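PDB 4AB5: transcriptional regulator, LYSR family from Neisseria meningitidis, which probably binds DNA as a MetR-like transcription factor controlling methionine biosynthesis genes, this chain being its regulatory domain. Local coordinates for residues F78-V83 with P214-L219. Sequence-based numbering, arbitrary orientation.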
# COMPACT_ATOMS: atom_id res chain seq x y z
N PHE B 78 -1.26 0.27 -21.84
CA PHE B 78 -2.24 -0.82 -21.93
C PHE B 78 -3.60 -0.44 -21.37
O PHE B 78 -3.70 0.46 -20.53
CB PHE B 78 -1.73 -2.09 -21.20
CG PHE B 78 -0.95 -1.86 -19.92
CD1 PHE B 78 -1.60 -1.44 -18.76
CD2 PHE B 78 0.43 -2.06 -19.88
CE1 PHE B 78 -0.88 -1.23 -17.58
CE2 PHE B 78 1.15 -1.85 -18.70
CZ PHE B 78 0.49 -1.42 -17.56
N ALA B 79 -4.64 -1.18 -21.80
CA ALA B 79 -6.02 -1.05 -21.32
C ALA B 79 -6.40 -2.33 -20.55
O ALA B 79 -5.83 -3.40 -20.79
CB ALA B 79 -6.97 -0.83 -22.49
N TYR B 80 -7.35 -2.21 -19.62
CA TYR B 80 -7.86 -3.33 -18.81
C TYR B 80 -9.25 -3.05 -18.28
O TYR B 80 -9.65 -1.88 -18.18
CB TYR B 80 -6.90 -3.73 -17.66
CG TYR B 80 -6.46 -2.59 -16.76
CD1 TYR B 80 -7.29 -2.11 -15.75
CD2 TYR B 80 -5.20 -2.02 -16.89
CE1 TYR B 80 -6.90 -1.06 -14.92
CE2 TYR B 80 -4.78 -0.99 -16.04
CZ TYR B 80 -5.64 -0.51 -15.06
OH TYR B 80 -5.25 0.51 -14.22
N GLU B 81 -9.99 -4.12 -17.91
CA GLU B 81 -11.34 -4.01 -17.37
C GLU B 81 -11.38 -3.77 -15.87
O GLU B 81 -10.63 -4.39 -15.11
CB GLU B 81 -12.27 -5.18 -17.80
CG GLU B 81 -11.85 -6.59 -17.39
CD GLU B 81 -10.85 -7.32 -18.27
OE1 GLU B 81 -9.68 -6.88 -18.35
OE2 GLU B 81 -11.22 -8.40 -18.80
N MSE B 82 -12.24 -2.82 -15.48
CA MSE B 82 -12.53 -2.45 -14.10
C MSE B 82 -13.69 -3.35 -13.71
O MSE B 82 -14.76 -3.29 -14.32
CB MSE B 82 -12.92 -0.97 -13.97
CG MSE B 82 -11.77 -0.01 -14.21
SE MSE B 82 -10.42 -0.05 -12.80
CE MSE B 82 -11.51 0.65 -11.30
N VAL B 83 -13.46 -4.22 -12.73
CA VAL B 83 -14.49 -5.16 -12.29
C VAL B 83 -15.03 -4.75 -10.94
O VAL B 83 -14.30 -4.18 -10.13
CB VAL B 83 -14.04 -6.65 -12.33
CG1 VAL B 83 -13.73 -7.10 -13.75
CG2 VAL B 83 -12.87 -6.93 -11.39
N PRO B 214 -3.09 -10.50 -16.26
CA PRO B 214 -4.08 -11.05 -17.20
C PRO B 214 -5.14 -10.02 -17.56
O PRO B 214 -5.43 -9.13 -16.76
CB PRO B 214 -4.67 -12.23 -16.42
CG PRO B 214 -4.57 -11.83 -15.00
CD PRO B 214 -3.32 -10.99 -14.88
N GLY B 215 -5.70 -10.15 -18.75
CA GLY B 215 -6.78 -9.29 -19.23
C GLY B 215 -6.39 -7.94 -19.78
O GLY B 215 -7.24 -7.05 -19.92
N LEU B 216 -5.11 -7.77 -20.10
CA LEU B 216 -4.62 -6.52 -20.69
C LEU B 216 -4.86 -6.53 -22.19
O LEU B 216 -4.82 -7.58 -22.83
CB LEU B 216 -3.14 -6.32 -20.39
CG LEU B 216 -2.72 -5.66 -19.08
CD1 LEU B 216 -1.28 -5.34 -19.12
CD2 LEU B 216 -3.55 -4.50 -18.68
N SER B 217 -5.13 -5.36 -22.75
CA SER B 217 -5.34 -5.21 -24.19
C SER B 217 -4.54 -4.04 -24.69
O SER B 217 -4.31 -3.08 -23.94
CB SER B 217 -6.82 -5.04 -24.53
OG SER B 217 -7.41 -3.98 -23.80
N GLU B 218 -4.08 -4.13 -25.95
CA GLU B 218 -3.29 -3.10 -26.62
C GLU B 218 -4.08 -1.82 -26.73
O GLU B 218 -5.29 -1.85 -26.97
CB GLU B 218 -2.89 -3.55 -28.03
CG GLU B 218 -2.05 -4.81 -28.10
CD GLU B 218 -1.61 -5.22 -29.49
OE1 GLU B 218 -2.43 -5.12 -30.44
OE2 GLU B 218 -0.46 -5.69 -29.63
N LEU B 219 -3.40 -0.68 -26.55
CA LEU B 219 -3.98 0.64 -26.69
C LEU B 219 -3.48 1.27 -27.97
O LEU B 219 -2.30 1.13 -28.32
CB LEU B 219 -3.60 1.53 -25.51
CG LEU B 219 -4.69 1.93 -24.54
CD1 LEU B 219 -4.15 2.88 -23.52
CD2 LEU B 219 -5.85 2.61 -25.25
O HOH W 1 -7.11 -7.06 -16.22
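A single antiparallel beta bridge fastens the C-terminal tail 214-219, which follows helix 196-212, to strand 72-86, with Ala79 and Ser217 as its hydrogen-bonded pair. Ala79 N donates to Ser217 O over 2.9 Å, almost straight at 172° and in the carbonyl plane. Ser217 N gives its hydrogen to Ala79 O, also at 2.9 Å, but here the donor is tilted from the plane of the carbonyl. Ser217 OG, held between its own backbone N and carbonyl carbon (chi1 54°), is thereby turned to Ala79 and adds a weak bond to Ala79 O. The CA-H of Leu216 approaches too, so one firm bond, one weak bond and a C-H contact meet at this oxygen. Leu216 brings its two methyls to the two aromatic side chains that flank Ala79 on the strand. CD1 sits over one face of the Phe78 ring in a CH-pi contact, 3.9 Å from the ring centroid, whereas Leu216 CD2 lies near the plane of the Tyr80 ring, at its edge, 3.5 Å from Tyr80 CD2. In this regulatory domain, which has the periplasmic-binding-protein-like fold of LysR regulators, strand 72-86 already pairs with strand 171-189. Phe78 and Tyr80 are buried, their rings packed edge-to-face with Trp22 and Trp159 respectively, while Phe210 of helix 196-212 touches Leu216. Beyond the bridge, Leu219 points its side chain toward the strand, its CG 4.1 Å from Ala79 CB. A water donates to Pro214 O at 2.7 Å and, weakly, to Glu81 OE1, linking the bent glutamate side chain to the start of the tail.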